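Local coordinates for protein endolysin (Clostridium phage phiCTP1, PDB 4CU2) that probably takes part in degrading the clostridial cell wall at host lysis, as the C-terminal domain of a phage endolysin, at residues E17-R22 with D74-L79. The protein carries 1 engineered substitution. Sequence-based numbering, arbitrary orientation.
Sequences EYLADR and DYIKNL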
ATOM      1  N   GLU A  17      -3.081  -2.066  -8.442  1.00 16.78           N
ATOM      2  CA  GLU A  17      -2.474  -3.334  -8.016  1.00 17.24           C
ATOM      3  C   GLU A  17      -3.387  -4.515  -8.328  1.00 15.75           C
ATOM      4  O   GLU A  17      -2.897  -5.589  -8.654  1.00 15.45           O
ATOM      5  CB  GLU A  17      -2.118  -3.328  -6.524  1.00 18.45           C
ATOM      6  CG  GLU A  17      -1.135  -2.245  -6.082  1.00 20.17           C
ATOM      7  CD  GLU A  17       0.298  -2.423  -6.592  1.00 21.52           C
ATOM      8  OE1 GLU A  17       0.642  -3.502  -7.132  1.00 22.33           O
ATOM      9  OE2 GLU A  17       1.089  -1.456  -6.462  1.00 23.74           O
ATOM     10  N   TYR A  18      -4.704  -4.312  -8.246  1.00 14.89           N
ATOM     11  CA  TYR A  18      -5.677  -5.324  -8.693  1.00 14.04           C
ATOM     12  C   TYR A  18      -5.564  -5.577 -10.194  1.00 13.78           C
ATOM     13  O   TYR A  18      -5.602  -6.731 -10.635  1.00 13.29           O
ATOM     14  CB  TYR A  18      -7.116  -4.914  -8.383  1.00 14.10           C
ATOM     15  CG  TYR A  18      -7.546  -5.066  -6.940  1.00 13.88           C
ATOM     16  CD1 TYR A  18      -7.731  -6.326  -6.370  1.00 13.72           C
ATOM     17  CD2 TYR A  18      -7.819  -3.944  -6.158  1.00 13.69           C
ATOM     18  CE1 TYR A  18      -8.136  -6.467  -5.054  1.00 13.72           C
ATOM     19  CE2 TYR A  18      -8.233  -4.073  -4.843  1.00 13.83           C
ATOM     20  CZ  TYR A  18      -8.391  -5.336  -4.292  1.00 13.95           C
ATOM     21  OH  TYR A  18      -8.794  -5.460  -2.979  1.00 13.87           O
ATOM     22  N   LEU A  19      -5.443  -4.503 -10.976  1.00 13.30           N
ATOM     23  CA  LEU A  19      -5.252  -4.624 -12.425  1.00 13.43           C
ATOM     24  C   LEU A  19      -3.930  -5.311 -12.758  1.00 13.32           C
ATOM     25  O   LEU A  19      -3.881  -6.184 -13.622  1.00 13.69           O
ATOM     26  CB  LEU A  19      -5.331  -3.250 -13.118  1.00 13.58           C
ATOM     27  CG  LEU A  19      -5.219  -3.243 -14.656  1.00 13.72           C
ATOM     28  CD1 LEU A  19      -6.215  -4.205 -15.301  1.00 13.88           C
ATOM     29  CD2 LEU A  19      -5.406  -1.837 -15.204  1.00 13.70           C
ATOM     30  N   ALA A  20      -2.866  -4.926 -12.065  1.00 13.30           N
ATOM     31  CA  ALA A  20      -1.554  -5.544 -12.256  1.00 13.40           C
ATOM     32  C   ALA A  20      -1.555  -7.041 -11.898  1.00 13.43           C
ATOM     33  O   ALA A  20      -0.862  -7.837 -12.541  1.00 13.19           O
ATOM     34  CB  ALA A  20      -0.485  -4.796 -11.454  1.00 13.32           C
ATOM     35  N   ASP A  21      -2.330  -7.424 -10.887  1.00 13.87           N
ATOM     36  CA  ASP A  21      -2.496  -8.841 -10.551  1.00 14.62           C
ATOM     37  C   ASP A  21      -3.134  -9.623 -11.693  1.00 16.00           C
ATOM     38  O   ASP A  21      -2.674 -10.717 -12.059  1.00 16.36           O
ATOM     39  CB  ASP A  21      -3.357  -9.019  -9.306  1.00 14.33           C
ATOM     40  CG  ASP A  21      -2.627  -8.675  -8.032  1.00 14.12           C
ATOM     41  OD1 ASP A  21      -1.407  -8.404  -8.079  1.00 13.75           O
ATOM     42  OD2 ASP A  21      -3.290  -8.684  -6.971  1.00 14.02           O
ATOM     43  N   ARG A  22      -4.202  -9.068 -12.253  1.00 17.28           N
ATOM     44  CA  ARG A  22      -4.907  -9.739 -13.327  1.00 18.33           C
ATOM     45  C   ARG A  22      -4.039  -9.842 -14.581  1.00 18.94           C
ATOM     46  O   ARG A  22      -4.066 -10.861 -15.270  1.00 19.22           O
ATOM     47  CB  ARG A  22      -6.212  -9.017 -13.653  1.00 18.55           C
ATOM     48  CG  ARG A  22      -7.019  -9.677 -14.757  1.00 19.43           C
ATOM     49  CD  ARG A  22      -7.411 -11.112 -14.422  1.00 19.65           C
ATOM     50  NE  ARG A  22      -8.156 -11.709 -15.525  1.00 20.67           N
ATOM     51  CZ  ARG A  22      -7.602 -12.219 -16.625  1.00 21.96           C
ATOM     52  NH1 ARG A  22      -6.274 -12.224 -16.784  1.00 22.69           N
ATOM     53  NH2 ARG A  22      -8.378 -12.724 -17.582  1.00 22.40           N
ATOM     54  N   ASP A  74     -14.738  -4.112 -13.388  1.00 17.38           N
ATOM     55  CA  ASP A  74     -15.508  -4.357 -14.601  1.00 18.26           C
ATOM     56  C   ASP A  74     -14.569  -4.816 -15.704  1.00 18.90           C
ATOM     57  O   ASP A  74     -14.833  -5.809 -16.380  1.00 19.04           O
ATOM     58  CB  ASP A  74     -16.232  -3.094 -15.077  1.00 18.65           C
ATOM     59  CG  ASP A  74     -17.380  -2.667 -14.162  1.00 19.14           C
ATOM     60  OD1 ASP A  74     -17.852  -3.459 -13.315  1.00 18.34           O
ATOM     61  OD2 ASP A  74     -17.819  -1.509 -14.317  1.00 19.85           O
ATOM     62  N   TYR A  75     -13.479  -4.079 -15.884  1.00 19.57           N
ATOM     63  CA  TYR A  75     -12.480  -4.405 -16.891  1.00 20.17           C
ATOM     64  C   TYR A  75     -11.910  -5.811 -16.683  1.00 20.11           C
ATOM     65  O   TYR A  75     -11.806  -6.595 -17.632  1.00 19.49           O
ATOM     66  CB  TYR A  75     -11.354  -3.379 -16.868  1.00 20.98           C
ATOM     67  CG  TYR A  75     -10.370  -3.567 -17.981  1.00 21.78           C
ATOM     68  CD1 TYR A  75     -10.560  -2.951 -19.213  1.00 22.30           C
ATOM     69  CD2 TYR A  75      -9.269  -4.383 -17.816  1.00 21.97           C
ATOM     70  CE1 TYR A  75      -9.659  -3.136 -20.242  1.00 23.16           C
ATOM     71  CE2 TYR A  75      -8.364  -4.572 -18.836  1.00 23.00           C
ATOM     72  CZ  TYR A  75      -8.563  -3.946 -20.041  1.00 23.23           C
ATOM     73  OH  TYR A  75      -7.659  -4.145 -21.045  1.00 25.76           O
ATOM     74  N   ILE A  76     -11.553  -6.122 -15.442  1.00 19.77           N
ATOM     75  CA  ILE A  76     -11.004  -7.437 -15.098  1.00 20.46           C
ATOM     76  C   ILE A  76     -12.031  -8.536 -15.379  1.00 21.69           C
ATOM     77  O   ILE A  76     -11.725  -9.520 -16.050  1.00 21.24           O
ATOM     78  CB  ILE A  76     -10.536  -7.487 -13.623  1.00 19.82           C
ATOM     79  CG1 ILE A  76      -9.252  -6.667 -13.458  1.00 19.79           C
ATOM     80  CG2 ILE A  76     -10.301  -8.922 -13.154  1.00 20.05           C
ATOM     81  CD1 ILE A  76      -8.982  -6.224 -12.034  1.00 19.76           C
ATOM     82  N   LYS A  77     -13.249  -8.353 -14.885  1.00 23.48           N
ATOM     83  CA  LYS A  77     -14.285  -9.385 -15.000  1.00 25.71           C
ATOM     84  C   LYS A  77     -14.665  -9.685 -16.450  1.00 26.62           C
ATOM     85  O   LYS A  77     -15.025 -10.813 -16.766  1.00 25.62           O
ATOM     86  CB  LYS A  77     -15.537  -8.976 -14.223  1.00 26.97           C
ATOM     87  CG  LYS A  77     -16.606 -10.055 -14.113  1.00 28.21           C
ATOM     88  CD  LYS A  77     -17.792  -9.526 -13.321  1.00 29.54           C
ATOM     89  CE  LYS A  77     -18.822 -10.614 -13.030  1.00 30.36           C
ATOM     90  NZ  LYS A  77     -19.980 -10.071 -12.251  1.00 30.43           N
ATOM     91  N   ASN A  78     -14.577  -8.683 -17.323  1.00 27.32           N
ATOM     92  CA  ASN A  78     -15.053  -8.832 -18.689  1.00 29.69           C
ATOM     93  C   ASN A  78     -13.987  -9.211 -19.734  1.00 29.91           C
ATOM     94  O   ASN A  78     -14.315  -9.417 -20.909  1.00 29.47           O
ATOM     95  CB  ASN A  78     -15.831  -7.583 -19.106  1.00 31.84           C
ATOM     96  CG  ASN A  78     -17.244  -7.557 -18.521  1.00 35.13           C
ATOM     97  OD1 ASN A  78     -17.451  -7.224 -17.342  1.00 37.63           O
ATOM     98  ND2 ASN A  78     -18.227  -7.923 -19.347  1.00 35.97           N
ATOM     99  N   LEU A  79     -12.730  -9.317 -19.305  1.00 29.39           N
ATOM    100  CA  LEU A  79     -11.657  -9.842 -20.162  1.00 29.98           C
ATOM    101  C   LEU A  79     -11.931 -11.291 -20.586  1.00 30.04           C
ATOM    102  O   LEU A  79     -12.364 -12.104 -19.770  1.00 30.84           O
ATOM    103  CB  LEU A  79     -10.297  -9.765 -19.451  1.00 29.44           C
ATOM    104  CG  LEU A  79      -9.568  -8.418 -19.452  1.00 29.38           C
ATOM    105  CD1 LEU A  79      -8.294  -8.526 -18.634  1.00 29.97           C
ATOM    106  CD2 LEU A  79      -9.256  -7.948 -20.867  1.00 28.62           C
TER
HETATM  107  O   HOH W   1     -10.782 -12.129 -16.597  1.00 26.68           O
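Ile76 and Arg22 carry most of this contact between two helices. The arginine's aliphatic part runs alongside the isoleucine, the two side chains passing in opposite directions. Arg22 CG lies 3.7 Å from Ile76 CG2. Arg22 CB is 3.8 Å from Ile76 CG1. CG1 of Ile76 stands anti to its carbonyl carbon (chi1 -72°). From there CD1 extends to the backbone of the other helix, 3.7 Å from Tyr18 O. Tyr18 O also accepts the helical bond from Arg22 N.

Beyond Ile76, the Arg22 chain bends at chi2 (60°) and brings its guanidinium beside Leu79. Leu79 CD1 covers one face of that group, 4.2 Å above its plane and over its centre. A water sits at the guanidinium edge, in plane. The water accepts a hydrogen bond from Arg22 NH2 at 2.7 Å. The same water donates one to Ile76 O at 2.8 Å. No direct hydrogen bond joins the two segments; this water links them.

On the sheet side, Leu19 CD1 approaches the Tyr75 ring obliquely, 4.0 Å from Tyr75 CD2. Leu19 also packs on Val45 and Ile60 of the sheet, and Tyr75 OH is hydrogen-bonded to Tyr43 OH. Asp21, in 17-22, forms salt bridges with Arg14 and Arg65 of a second subunit and with Arg32 of a third.

The short helix segments run nearly parallel, 15° apart, and their axes come within 10.3 Å at closest approach. Helix 12-23 makes the beta-alpha-beta crossover between parallel strands 3-7 and 27-29, and helix 65-78, which follows strand 58-60, packs beside it on the same sheet face.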